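Side-chain contacts in biofilm growth-associated repressor (PDB 3PQK), which represses its own operon by binding a palindromic AT-rich sequence that spans the -10 region of the blh promoter, blocking transcription: residues L17-H22 with S63-T68; L26-T31 with G58-S63; T31-E36 with Q86-L91; F37-L42 with I48-L53; E67-I72 with F76-E81. All blocks are in the same frame, centred on the assembly; numbering follows the deposited sequence.

How the contacts relate
The five contacts together build one winged-helix subunit. Contacts 1 and 2 lie nearest the centre of the chain, their centres about 5 Å apart, and share Ser63, which follows helix 52-62. Contact 3 sets helix 84-96 on the end of helix 23-33, its centre about 10 Å from that of contact 2; Cys30 in 26-31 is disulfide-bonded to Cys96. Contact 4 closes the predicted helix-turn-helix and reaches contact 2 where Leu53 packs on Leu28. Contact 5 is the hairpin wing, tied to contact 1 by Thr80, to contact 3 by the Glu36-Arg69 salt bridge and to contact 4 by a backbone bond from Tyr77 to Phe37. Contacts 1, 2 and 3 also touch the second subunit.

Contact 1 of 5, residues L17-H22 with S63-T68; sequences LKTLSH and SGIVET
Thr19 meets the 63-68 segment through its methyl group. Thr19 CG2 lies 3.3 Å from Ser63 OG, and it also touches the end of the Ile65 chain, with Thr19 CG2 3.7 Å from Ile65 CD1. That same CD1 receives the second partner, Leu20, whose CD2 comes to 3.9 Å from Ile65 CD1. The tip of the isoleucine is therefore met by a threonine methyl and a leucine methyl from consecutive residues of the last helical turn, with Leu20 and Ile65 slanting across one another.

The Thr19 torsion explains the division of labour. With CG2 opposite the backbone N and OG1 beside it (chi1 -58°), the methyl is presented to Ser63 and Ile65 while the hydroxyl bonds to Asn15 O in its own helix. Ser63 OG is likewise engaged at home, bonded to Val59 O, so the serine offers Thr19 a side chain already tied down. Behind it, Gly64 has positive phi and closes helix 52-62 in a Schellman motif, after which the chain turns to bring Ile65 round. On the other side, Ser21 OG bonds Leu17 O at 2.9 Å from above the carbonyl plane as helix 3-20 ends.

The contact thus joins the end of helix 3-20 to the turn between helix 52-62 and strand 66-69. Ile65 also touches Val29 of helix 23-33 and Ala84 of helix 84-96, while Leu20 packs on Leu87 and Leu91 and on Leu17 of the second subunit.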
# COMPACT_ATOMS: atom_id res chain seq x y z
N LEU B 17 -2.04 0.87 -5.27
CA LEU B 17 -2.50 1.33 -3.95
C LEU B 17 -3.90 1.92 -4.05
O LEU B 17 -4.71 1.72 -3.15
CB LEU B 17 -1.53 2.35 -3.31
CG LEU B 17 -0.11 1.85 -2.97
CD1 LEU B 17 0.72 2.97 -2.37
CD2 LEU B 17 -0.13 0.64 -2.06
N LYS B 18 -4.19 2.63 -5.16
CA LYS B 18 -5.54 3.18 -5.42
C LYS B 18 -6.54 2.02 -5.40
O LYS B 18 -7.58 2.11 -4.74
CB LYS B 18 -5.61 3.89 -6.78
CG LYS B 18 -5.02 5.27 -6.78
CD LYS B 18 -4.82 5.81 -8.19
CE LYS B 18 -3.96 7.05 -8.22
NZ LYS B 18 -3.72 7.52 -9.61
N THR B 19 -6.20 0.90 -6.09
CA THR B 19 -7.05 -0.28 -6.16
C THR B 19 -7.32 -0.85 -4.77
O THR B 19 -8.48 -1.13 -4.45
CB THR B 19 -6.42 -1.34 -7.06
OG1 THR B 19 -6.23 -0.77 -8.36
CG2 THR B 19 -7.28 -2.61 -7.13
N LEU B 20 -6.27 -1.01 -3.96
CA LEU B 20 -6.41 -1.60 -2.63
C LEU B 20 -7.02 -0.63 -1.60
O LEU B 20 -7.34 -1.06 -0.49
CB LEU B 20 -5.07 -2.16 -2.13
CG LEU B 20 -4.44 -3.27 -2.95
CD1 LEU B 20 -3.07 -3.56 -2.47
CD2 LEU B 20 -5.28 -4.56 -2.91
N SER B 21 -7.17 0.66 -1.96
CA SER B 21 -7.73 1.73 -1.12
C SER B 21 -9.27 1.66 -0.88
O SER B 21 -9.95 2.69 -0.95
CB SER B 21 -7.38 3.10 -1.72
OG SER B 21 -6.07 3.45 -1.32
N HIS B 22 -9.81 0.45 -0.59
CA HIS B 22 -11.22 0.25 -0.29
C HIS B 22 -11.27 -0.71 0.87
O HIS B 22 -10.70 -1.79 0.75
CB HIS B 22 -12.02 -0.26 -1.50
CG HIS B 22 -13.52 -0.28 -1.32
ND1 HIS B 22 -14.12 -0.88 -0.22
CD2 HIS B 22 -14.49 0.19 -2.14
CE1 HIS B 22 -15.42 -0.71 -0.37
NE2 HIS B 22 -15.69 -0.09 -1.52
N SER B 63 -8.48 -6.14 -11.59
CA SER B 63 -7.15 -5.67 -11.25
C SER B 63 -6.06 -6.75 -11.26
O SER B 63 -4.89 -6.43 -11.13
CB SER B 63 -7.18 -4.90 -9.93
OG SER B 63 -8.26 -3.99 -9.97
N GLY B 64 -6.45 -8.00 -11.44
CA GLY B 64 -5.49 -9.12 -11.48
C GLY B 64 -4.97 -9.56 -10.13
O GLY B 64 -3.97 -10.27 -10.04
N ILE B 65 -5.67 -9.17 -9.05
CA ILE B 65 -5.24 -9.44 -7.67
C ILE B 65 -5.85 -10.75 -7.15
O ILE B 65 -5.22 -11.48 -6.38
CB ILE B 65 -5.58 -8.20 -6.77
CG1 ILE B 65 -4.74 -6.96 -7.22
CG2 ILE B 65 -5.33 -8.49 -5.27
CD1 ILE B 65 -5.24 -5.62 -6.64
N VAL B 66 -7.08 -11.04 -7.58
CA VAL B 66 -7.81 -12.23 -7.21
C VAL B 66 -8.23 -12.94 -8.51
O VAL B 66 -8.44 -12.30 -9.53
CB VAL B 66 -9.02 -11.86 -6.29
CG1 VAL B 66 -9.98 -13.04 -6.09
CG2 VAL B 66 -8.54 -11.33 -4.94
N GLU B 67 -8.36 -14.26 -8.44
CA GLU B 67 -8.83 -15.09 -9.54
C GLU B 67 -9.77 -16.19 -8.97
O GLU B 67 -9.83 -16.38 -7.75
CB GLU B 67 -7.66 -15.70 -10.30
CG GLU B 67 -6.72 -16.57 -9.47
CD GLU B 67 -5.62 -17.22 -10.29
OE1 GLU B 67 -5.68 -17.13 -11.54
OE2 GLU B 67 -4.71 -17.83 -9.69
N THR B 68 -10.44 -16.91 -9.85
CA THR B 68 -11.33 -17.99 -9.44
C THR B 68 -10.74 -19.36 -9.75
O THR B 68 -9.87 -19.51 -10.63
CB THR B 68 -12.76 -17.81 -10.01
OG1 THR B 68 -12.71 -17.93 -11.44
CG2 THR B 68 -13.43 -16.51 -9.57

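Contact 2 of 5, residues L26-T31 with G58-S63; sequences LMLVCT and GVLRES
Leu60 drives its forked end against two successive residues of helix 23-33, Leu28 and Val29. One branch does most of the work: Leu60 CD1 is 3.8 Å from Leu28 CB and equally 3.8 Å from Val29 CG1, so it sits between the root of Leu28 and a methyl of Val29. The other branch touches Val29 alone, with Leu60 CD2 3.8 Å from Val29 CG1. A single valine methyl thus faces both arms of the leucine fork.

The side chains slant across each other instead of running alongside. Leu28 is met mainly near its root, although its own CD1 also approaches Leu60 CD1, at 4.1 Å. On Val29, CG1 stands opposite the carbonyl carbon (chi1 -59°), which turns this methyl to Leu60. All three residues are buried and the interface between them is wholly apolar.

Within helix 23-33, Thr31 OG1 reaches Met27 O at 2.6 Å, coming from above the carbonyl plane, and that oxygen also accepts from Thr31 N. The same helix is tied covalently through Cys30 to Cys96 at the end of helix 84-96, in a protein described as a winged-helix redox switch.

This packing joins helix 23-33 to helix 52-62, the second helix of the predicted helix-turn-helix, in the middle of the subunit. Leu28 continues onto Leu53, Leu57 and Ile46, Val29 onto Val88 of helix 84-96, and both Val29 and Leu60 onto Ile65, just ahead of strand 66-69.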
# COMPACT_ATOMS: atom_id res chain seq x y z
N LEU B 26 -9.73 -4.56 1.05
CA LEU B 26 -8.71 -4.96 2.02
C LEU B 26 -9.10 -6.19 2.86
O LEU B 26 -8.27 -7.08 3.04
CB LEU B 26 -8.31 -3.78 2.90
CG LEU B 26 -7.37 -2.81 2.21
CD1 LEU B 26 -7.24 -1.53 3.03
CD2 LEU B 26 -5.99 -3.44 2.01
N MSE B 27 -10.34 -6.23 3.35
CA MSE B 27 -10.83 -7.36 4.16
C MSE B 27 -10.81 -8.63 3.31
O MSE B 27 -10.28 -9.64 3.74
CB MSE B 27 -12.24 -7.07 4.69
CG MSE B 27 -12.28 -5.93 5.71
SE MSE B 27 -14.08 -5.63 6.46
CE MSE B 27 -14.95 -4.72 5.08
N LEU B 28 -11.20 -8.51 2.04
CA LEU B 28 -11.19 -9.60 1.08
C LEU B 28 -9.78 -10.14 0.84
O LEU B 28 -9.58 -11.32 0.98
CB LEU B 28 -11.86 -9.16 -0.24
CG LEU B 28 -13.39 -9.04 -0.18
CD1 LEU B 28 -13.93 -8.33 -1.41
CD2 LEU B 28 -14.05 -10.42 -0.02
N VAL B 29 -8.81 -9.29 0.50
CA VAL B 29 -7.44 -9.76 0.24
C VAL B 29 -6.76 -10.34 1.47
O VAL B 29 -6.14 -11.40 1.38
CB VAL B 29 -6.58 -8.78 -0.61
CG1 VAL B 29 -7.22 -8.51 -1.97
CG2 VAL B 29 -6.33 -7.47 0.13
N CYS B 30 -6.94 -9.71 2.63
CA CYS B 30 -6.37 -10.28 3.86
C CYS B 30 -6.98 -11.64 4.21
O CYS B 30 -6.24 -12.54 4.60
CB CYS B 30 -6.47 -9.29 5.03
SG CYS B 30 -5.06 -8.17 5.13
N THR B 31 -8.31 -11.81 3.99
CA THR B 31 -8.98 -13.11 4.23
C THR B 31 -8.39 -14.18 3.31
O THR B 31 -8.11 -15.30 3.75
CB THR B 31 -10.51 -12.98 4.06
OG1 THR B 31 -11.00 -11.90 4.86
CG2 THR B 31 -11.26 -14.27 4.42
N GLY B 58 -15.13 -8.37 -8.00
CA GLY B 58 -15.15 -8.02 -9.42
C GLY B 58 -14.01 -7.07 -9.73
O GLY B 58 -13.16 -7.40 -10.55
N VAL B 59 -13.89 -5.97 -8.95
CA VAL B 59 -12.78 -5.00 -9.04
C VAL B 59 -11.42 -5.69 -8.84
O VAL B 59 -10.51 -5.48 -9.63
CB VAL B 59 -12.96 -3.80 -8.08
CG1 VAL B 59 -11.71 -2.91 -8.05
CG2 VAL B 59 -14.20 -2.97 -8.43
N LEU B 60 -11.28 -6.53 -7.82
CA LEU B 60 -10.03 -7.25 -7.49
C LEU B 60 -9.63 -8.23 -8.56
O LEU B 60 -8.44 -8.50 -8.74
CB LEU B 60 -10.18 -7.99 -6.14
CG LEU B 60 -10.20 -7.11 -4.88
CD1 LEU B 60 -10.57 -7.94 -3.64
CD2 LEU B 60 -8.83 -6.37 -4.68
N ARG B 61 -10.63 -8.83 -9.23
CA ARG B 61 -10.41 -9.79 -10.33
C ARG B 61 -9.96 -9.01 -11.56
O ARG B 61 -9.00 -9.43 -12.20
CB ARG B 61 -11.70 -10.58 -10.64
CG ARG B 61 -11.65 -12.07 -10.34
CD ARG B 61 -12.88 -12.79 -10.87
NE ARG B 61 -12.58 -13.78 -11.91
CZ ARG B 61 -13.40 -14.06 -12.93
NH1 ARG B 61 -14.54 -13.40 -13.08
NH2 ARG B 61 -13.06 -14.99 -13.83
N GLU B 62 -10.63 -7.88 -11.87
CA GLU B 62 -10.25 -7.02 -13.03
C GLU B 62 -8.82 -6.54 -12.83
O GLU B 62 -8.01 -6.59 -13.77
CB GLU B 62 -11.14 -5.78 -13.14
CG GLU B 62 -12.64 -6.00 -13.16
CD GLU B 62 -13.29 -6.27 -14.49
OE1 GLU B 62 -14.42 -5.77 -14.69
OE2 GLU B 62 -12.70 -7.00 -15.32
N SER B 63 -8.48 -6.14 -11.59
CA SER B 63 -7.15 -5.67 -11.25
C SER B 63 -6.06 -6.75 -11.26
O SER B 63 -4.89 -6.43 -11.13
CB SER B 63 -7.18 -4.90 -9.93
OG SER B 63 -8.26 -3.99 -9.97

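Contact 3 of 5, residues T31-E36 with Q86-L91; sequences TLVEGE and QLVNAL
Val33 and Asn89 bring the backbones closest, their CA atoms 6.7 Å apart, where the last turn of helix 23-33 meets the side of helix 84-96. Val33 carries the 31-36 side of the contact and uses both methyls. Its CG2 meets a methyl of Val88 directly, with Val33 CG2 3.7 Å from Val88 CG1, and the two valines point opposite ways and overlap side against side. Its CG1 meets the end of the Asn89 side chain, which slants across the valine.

The torsions set up this split. Val33 CG1 is opposite its own backbone N (chi1 165°), leaving CG2 beside the N and directed at Val88. Val88 has the same rotamer, chi1 174°, and presents the methyl that stands opposite its N. The Asn89 side chain does not start out toward Val33, but its end bends nearer and covers the valine beside Val88.

Beyond Val33 the chain leaves the helix at Gly35, which has positive phi, and the next residue, Glu36, forms a salt bridge with Arg69 of the wing. Glu34 bonds Tyr92 OH, a second tie to helix 84-96. Val33 and Val88 both touch Leu79 of strand 76-79, and Val88 also packs on Val29. Farther round helix 84-96, Leu87, Ala90 and Leu91 meet the second subunit.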
# COMPACT_ATOMS: atom_id res chain seq x y z
N THR B 31 -8.31 -11.81 3.99
CA THR B 31 -8.98 -13.11 4.23
C THR B 31 -8.39 -14.18 3.31
O THR B 31 -8.11 -15.30 3.75
CB THR B 31 -10.51 -12.98 4.06
OG1 THR B 31 -11.00 -11.90 4.86
CG2 THR B 31 -11.26 -14.27 4.42
N LEU B 32 -8.13 -13.81 2.03
CA LEU B 32 -7.60 -14.72 1.02
C LEU B 32 -6.15 -15.13 1.17
O LEU B 32 -5.70 -16.08 0.54
CB LEU B 32 -7.90 -14.24 -0.40
CG LEU B 32 -9.38 -14.16 -0.79
CD1 LEU B 32 -9.53 -13.41 -2.10
CD2 LEU B 32 -10.01 -15.58 -0.95
N VAL B 33 -5.41 -14.45 2.03
CA VAL B 33 -4.01 -14.81 2.36
C VAL B 33 -4.05 -16.20 3.04
O VAL B 33 -3.19 -17.04 2.80
CB VAL B 33 -3.40 -13.71 3.29
CG1 VAL B 33 -2.12 -14.19 3.98
CG2 VAL B 33 -3.15 -12.42 2.52
N GLU B 34 -5.09 -16.43 3.84
CA GLU B 34 -5.33 -17.65 4.59
C GLU B 34 -5.78 -18.85 3.75
O GLU B 34 -5.57 -20.00 4.17
CB GLU B 34 -6.28 -17.37 5.75
CG GLU B 34 -5.62 -16.45 6.78
CD GLU B 34 -6.53 -15.79 7.79
OE1 GLU B 34 -7.75 -16.07 7.78
OE2 GLU B 34 -6.01 -14.99 8.61
N GLY B 35 -6.28 -18.59 2.54
CA GLY B 35 -6.69 -19.66 1.64
C GLY B 35 -7.79 -19.27 0.68
O GLY B 35 -8.22 -18.11 0.66
N GLU B 36 -8.26 -20.25 -0.10
CA GLU B 36 -9.33 -20.09 -1.10
C GLU B 36 -10.67 -20.14 -0.43
O GLU B 36 -10.90 -21.03 0.39
CB GLU B 36 -9.26 -21.23 -2.14
CG GLU B 36 -7.92 -21.38 -2.84
CD GLU B 36 -7.85 -22.35 -4.00
OE1 GLU B 36 -8.89 -22.94 -4.36
OE2 GLU B 36 -6.74 -22.52 -4.56
N GLN B 86 2.46 -9.99 -3.18
CA GLN B 86 3.57 -9.67 -2.26
C GLN B 86 3.16 -8.47 -1.39
O GLN B 86 3.41 -8.47 -0.19
CB GLN B 86 4.87 -9.34 -3.04
CG GLN B 86 5.53 -10.51 -3.80
CD GLN B 86 6.70 -10.06 -4.70
OE1 GLN B 86 7.38 -9.06 -4.44
NE2 GLN B 86 6.97 -10.78 -5.79
N LEU B 87 2.46 -7.51 -1.98
CA LEU B 87 2.00 -6.34 -1.22
C LEU B 87 0.88 -6.76 -0.26
O LEU B 87 0.88 -6.36 0.91
CB LEU B 87 1.55 -5.19 -2.15
CG LEU B 87 0.91 -3.95 -1.46
CD1 LEU B 87 1.85 -3.32 -0.43
CD2 LEU B 87 0.46 -2.92 -2.49
N VAL B 88 -0.05 -7.59 -0.75
CA VAL B 88 -1.18 -8.13 0.03
C VAL B 88 -0.60 -8.86 1.26
O VAL B 88 -1.01 -8.59 2.38
CB VAL B 88 -2.11 -9.04 -0.79
CG1 VAL B 88 -3.17 -9.67 0.11
CG2 VAL B 88 -2.79 -8.27 -1.93
N ASN B 89 0.40 -9.75 1.03
CA ASN B 89 1.06 -10.50 2.10
C ASN B 89 1.71 -9.56 3.15
O ASN B 89 1.65 -9.88 4.34
CB ASN B 89 2.08 -11.47 1.50
CG ASN B 89 1.46 -12.79 1.09
OD1 ASN B 89 1.56 -13.22 -0.06
ND2 ASN B 89 0.80 -13.47 2.01
N ALA B 90 2.27 -8.40 2.73
CA ALA B 90 2.87 -7.42 3.64
C ALA B 90 1.81 -6.68 4.43
O ALA B 90 2.02 -6.43 5.61
CB ALA B 90 3.71 -6.41 2.86
N LEU B 91 0.69 -6.32 3.79
CA LEU B 91 -0.43 -5.65 4.48
C LEU B 91 -1.02 -6.61 5.54
O LEU B 91 -1.40 -6.15 6.62
CB LEU B 91 -1.53 -5.25 3.48
CG LEU B 91 -1.21 -4.13 2.47
CD1 LEU B 91 -2.22 -4.15 1.31
CD2 LEU B 91 -1.20 -2.73 3.16

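Contact 4 of 5, residues F37-L42 with I48-L53; sequences FSVGEL and IGQPTL
Leu53 has CG opposite its backbone N (chi1 -165°); in Val39, chi1 of 67° puts CG1 between backbone N and carbonyl carbon and leaves CG2 opposite the N. These two torsions bring Leu53 CD2 and Val39 CG2 to 3.6 Å within the predicted helix-turn-helix. The leucine methyl, Leu53 CD2, also lies 3.4 Å from Val39 O and, more loosely, 4.2 Å from Leu42 CB. It therefore rests on the first turn of helix 39-46, touching a methyl and a carbonyl of Val39 and the CB of Leu42, and the valine and leucine slant across each other.

Gln50 adds a polar neighbour. Its chain folds at chi2, the Gln50 side chain crosses that of Val39 at about a right angle, and Gln50 NE2 comes 3.7 Å from Val39 CG2, while OE1 accepts from Ser54 N in helix 52-62. The cis peptide before Pro51 lies in the turn that leads into that helix.

Val39 also packs on Tyr77 of the wing. At the start of helix 39-46, Ser38 and Glu41 form a capping box: Glu41 N gives a weak bond to Ser38 OG, and Ser38 N reaches Glu41 OE1 at 2.9 Å, meeting that oxygen on its anti side, 25° out of the carboxylate plane.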
# COMPACT_ATOMS: atom_id res chain seq x y z
N PHE B 37 -11.57 -19.19 -0.75
CA PHE B 37 -12.90 -19.18 -0.15
C PHE B 37 -13.98 -18.97 -1.18
O PHE B 37 -13.77 -18.26 -2.17
CB PHE B 37 -13.01 -18.10 0.95
CG PHE B 37 -12.09 -18.32 2.12
CD1 PHE B 37 -12.41 -19.23 3.12
CD2 PHE B 37 -10.87 -17.66 2.20
CE1 PHE B 37 -11.54 -19.45 4.20
CE2 PHE B 37 -10.01 -17.87 3.28
CZ PHE B 37 -10.35 -18.76 4.28
N SER B 38 -15.18 -19.51 -0.90
CA SER B 38 -16.29 -19.34 -1.80
C SER B 38 -16.90 -17.99 -1.47
O SER B 38 -16.53 -17.40 -0.46
CB SER B 38 -17.29 -20.48 -1.64
OG SER B 38 -18.09 -20.27 -0.50
N VAL B 39 -17.84 -17.51 -2.28
CA VAL B 39 -18.52 -16.24 -2.06
C VAL B 39 -19.32 -16.25 -0.75
O VAL B 39 -19.30 -15.26 -0.02
CB VAL B 39 -19.32 -15.77 -3.32
CG1 VAL B 39 -20.51 -16.68 -3.64
CG2 VAL B 39 -19.76 -14.32 -3.22
N GLY B 40 -19.94 -17.39 -0.44
CA GLY B 40 -20.70 -17.58 0.80
C GLY B 40 -19.83 -17.51 2.03
O GLY B 40 -20.20 -16.88 3.00
N GLU B 41 -18.64 -18.15 1.98
CA GLU B 41 -17.66 -18.14 3.05
C GLU B 41 -17.09 -16.74 3.26
O GLU B 41 -16.85 -16.34 4.41
CB GLU B 41 -16.54 -19.12 2.73
CG GLU B 41 -17.04 -20.54 2.65
CD GLU B 41 -16.05 -21.59 2.22
OE1 GLU B 41 -15.17 -21.32 1.38
OE2 GLU B 41 -16.17 -22.73 2.73
N LEU B 42 -16.86 -16.00 2.15
CA LEU B 42 -16.34 -14.63 2.25
C LEU B 42 -17.37 -13.73 2.92
O LEU B 42 -17.02 -12.97 3.81
CB LEU B 42 -15.91 -14.08 0.86
CG LEU B 42 -14.64 -14.74 0.29
CD1 LEU B 42 -14.51 -14.51 -1.18
CD2 LEU B 42 -13.39 -14.38 1.09
N ILE B 48 -20.04 -8.74 4.85
CA ILE B 48 -20.43 -7.91 3.72
C ILE B 48 -21.27 -8.80 2.79
O ILE B 48 -20.81 -9.88 2.39
CB ILE B 48 -19.19 -7.28 3.01
CG1 ILE B 48 -18.37 -6.32 3.96
CG2 ILE B 48 -19.56 -6.60 1.67
CD1 ILE B 48 -18.99 -4.91 4.30
N GLY B 49 -22.48 -8.36 2.46
CA GLY B 49 -23.37 -9.11 1.59
C GLY B 49 -23.33 -8.66 0.15
O GLY B 49 -22.31 -8.15 -0.30
N GLN B 50 -24.45 -8.79 -0.56
CA GLN B 50 -24.58 -8.39 -1.95
C GLN B 50 -25.33 -7.06 -2.10
O GLN B 50 -26.06 -6.70 -1.18
CB GLN B 50 -25.25 -9.51 -2.78
CG GLN B 50 -24.41 -10.79 -2.89
CD GLN B 50 -23.06 -10.60 -3.54
OE1 GLN B 50 -22.81 -9.65 -4.30
NE2 GLN B 50 -22.15 -11.53 -3.28
N PRO B 51 -25.17 -6.28 -3.20
CA PRO B 51 -24.31 -6.51 -4.38
C PRO B 51 -22.82 -6.25 -4.13
O PRO B 51 -21.99 -6.71 -4.91
CB PRO B 51 -24.93 -5.58 -5.43
CG PRO B 51 -25.45 -4.42 -4.63
CD PRO B 51 -25.91 -5.00 -3.31
N THR B 52 -22.49 -5.55 -3.02
CA THR B 52 -21.16 -5.11 -2.57
C THR B 52 -20.04 -6.14 -2.67
O THR B 52 -19.07 -5.90 -3.40
CB THR B 52 -21.27 -4.40 -1.20
OG1 THR B 52 -22.36 -3.48 -1.28
CG2 THR B 52 -20.00 -3.66 -0.80
N LEU B 53 -20.17 -7.29 -1.99
CA LEU B 53 -19.16 -8.36 -1.99
C LEU B 53 -18.75 -8.80 -3.40
O LEU B 53 -17.55 -8.83 -3.68
CB LEU B 53 -19.62 -9.56 -1.13
CG LEU B 53 -18.57 -10.60 -0.74
CD1 LEU B 53 -17.94 -10.26 0.59
CD2 LEU B 53 -19.20 -11.95 -0.63

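Contact 5 of 5, residues E67-I72 with F76-E81; sequences ETRRNI and FYRLTE
Arg69 N bonds Phe76 O at 2.7 Å, the shortest of four backbone bonds that zip up the antiparallel beta hairpin forming the wing of this winged-helix fold. Phe76 N returns the bond to Arg69 O, and Glu67 and Arg78 make the second reciprocal pair, with a nearly straight 2.8 Å bond from Glu67 N to Arg78 O. Thr68 and Tyr77 form the non-hydrogen-bonded pair between them.

On the face carrying Glu67 and Arg78, the two side chains run side by side in the same direction. Both start from the cramped site between backbone N and carbonyl carbon (chi1 59° and 54°), which lets Glu67 OE2 make a salt bridge to Arg78 NE at 3.2 Å. The carboxylate and guanidinium planes are steeply turned, 78° apart. Thr80 CG2 flanks the glutamate chain, 3.7 Å from Glu67 CG, while its OG1 bonds Gly64 O.

The other face brings Tyr77 against Leu57 of helix 52-62, in the predicted helix-turn-helix. There Thr68 CG2 makes a CH-pi contact over the tyrosine ring, 4.0 Å from the Tyr77 ring centroid.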
# COMPACT_ATOMS: atom_id res chain seq x y z
N GLU B 67 -8.36 -14.26 -8.44
CA GLU B 67 -8.83 -15.09 -9.54
C GLU B 67 -9.77 -16.19 -8.97
O GLU B 67 -9.83 -16.38 -7.75
CB GLU B 67 -7.66 -15.70 -10.30
CG GLU B 67 -6.72 -16.57 -9.47
CD GLU B 67 -5.62 -17.22 -10.29
OE1 GLU B 67 -5.68 -17.13 -11.54
OE2 GLU B 67 -4.71 -17.83 -9.69
N THR B 68 -10.44 -16.91 -9.85
CA THR B 68 -11.33 -17.99 -9.44
C THR B 68 -10.74 -19.36 -9.75
O THR B 68 -9.87 -19.51 -10.63
CB THR B 68 -12.76 -17.81 -10.01
OG1 THR B 68 -12.71 -17.93 -11.44
CG2 THR B 68 -13.43 -16.51 -9.57
N ARG B 69 -11.23 -20.36 -9.03
CA ARG B 69 -10.84 -21.75 -9.21
C ARG B 69 -12.10 -22.60 -9.04
O ARG B 69 -12.92 -22.32 -8.16
CB ARG B 69 -9.72 -22.14 -8.23
CG ARG B 69 -8.94 -23.38 -8.62
CD ARG B 69 -7.95 -23.73 -7.53
NE ARG B 69 -8.45 -24.85 -6.72
CZ ARG B 69 -8.02 -26.10 -6.84
NH1 ARG B 69 -7.04 -26.39 -7.68
NH2 ARG B 69 -8.55 -27.06 -6.10
N ARG B 70 -12.31 -23.56 -9.94
CA ARG B 70 -13.45 -24.49 -9.89
C ARG B 70 -12.98 -25.86 -10.42
O ARG B 70 -13.06 -26.13 -11.62
CB ARG B 70 -14.69 -23.95 -10.62
N ASN B 71 -12.41 -26.68 -9.51
CA ASN B 71 -11.86 -28.01 -9.77
C ASN B 71 -12.96 -29.02 -10.07
O ASN B 71 -12.76 -29.89 -10.93
CB ASN B 71 -11.02 -28.48 -8.56
CG ASN B 71 -10.15 -29.69 -8.83
OD1 ASN B 71 -10.57 -30.84 -8.65
ND2 ASN B 71 -8.91 -29.44 -9.24
N ILE B 72 -14.10 -28.93 -9.35
CA ILE B 72 -15.23 -29.85 -9.52
C ILE B 72 -16.51 -29.10 -9.81
O ILE B 72 -17.14 -29.34 -10.84
CB ILE B 72 -15.38 -30.83 -8.29
CG1 ILE B 72 -14.10 -31.70 -8.06
CG2 ILE B 72 -16.65 -31.68 -8.40
CD1 ILE B 72 -14.13 -32.69 -6.87
N PHE B 76 -14.25 -21.13 -6.06
CA PHE B 76 -13.41 -20.57 -4.99
C PHE B 76 -12.59 -19.41 -5.51
O PHE B 76 -12.00 -19.50 -6.59
CB PHE B 76 -12.42 -21.61 -4.41
CG PHE B 76 -13.10 -22.76 -3.70
CD1 PHE B 76 -13.64 -22.59 -2.43
CD2 PHE B 76 -13.25 -23.99 -4.33
CE1 PHE B 76 -14.32 -23.63 -1.80
CE2 PHE B 76 -13.91 -25.04 -3.68
CZ PHE B 76 -14.42 -24.86 -2.41
N TYR B 77 -12.48 -18.36 -4.70
CA TYR B 77 -11.64 -17.21 -5.00
C TYR B 77 -10.34 -17.42 -4.28
O TYR B 77 -10.30 -18.04 -3.24
CB TYR B 77 -12.31 -15.92 -4.55
CG TYR B 77 -13.57 -15.58 -5.33
CD1 TYR B 77 -13.54 -14.65 -6.36
CD2 TYR B 77 -14.79 -16.14 -4.99
CE1 TYR B 77 -14.70 -14.29 -7.04
CE2 TYR B 77 -15.96 -15.80 -5.67
CZ TYR B 77 -15.90 -14.88 -6.71
OH TYR B 77 -17.05 -14.51 -7.37
N ARG B 78 -9.27 -16.92 -4.86
CA ARG B 78 -7.92 -17.04 -4.36
C ARG B 78 -7.13 -15.85 -4.89
O ARG B 78 -7.50 -15.27 -5.92
CB ARG B 78 -7.27 -18.35 -4.85
CG ARG B 78 -7.28 -18.56 -6.37
CD ARG B 78 -6.47 -19.77 -6.82
NE ARG B 78 -5.05 -19.45 -6.98
CZ ARG B 78 -4.06 -20.34 -6.95
NH1 ARG B 78 -4.32 -21.63 -6.74
NH2 ARG B 78 -2.80 -19.94 -7.11
N LEU B 79 -6.04 -15.53 -4.22
CA LEU B 79 -5.14 -14.49 -4.64
C LEU B 79 -4.37 -14.97 -5.86
O LEU B 79 -4.09 -16.17 -6.00
CB LEU B 79 -4.12 -14.23 -3.52
CG LEU B 79 -4.64 -13.51 -2.28
CD1 LEU B 79 -3.53 -13.43 -1.24
CD2 LEU B 79 -5.14 -12.10 -2.63
N THR B 80 -3.96 -14.06 -6.73
CA THR B 80 -3.11 -14.48 -7.84
C THR B 80 -1.67 -14.63 -7.31
O THR B 80 -1.41 -14.31 -6.14
CB THR B 80 -3.23 -13.56 -9.04
OG1 THR B 80 -2.84 -12.25 -8.67
CG2 THR B 80 -4.63 -13.54 -9.61
N GLU B 81 -0.76 -15.18 -8.13
CA GLU B 81 0.63 -15.38 -7.74
C GLU B 81 1.51 -14.26 -8.30
O GLU B 81 2.75 -14.31 -8.22
CB GLU B 81 1.12 -16.77 -8.15
CG GLU B 81 0.55 -17.89 -7.30
CD GLU B 81 1.15 -19.25 -7.60
OE1 GLU B 81 0.80 -19.83 -8.66
OE2 GLU B 81 1.97 -19.73 -6.79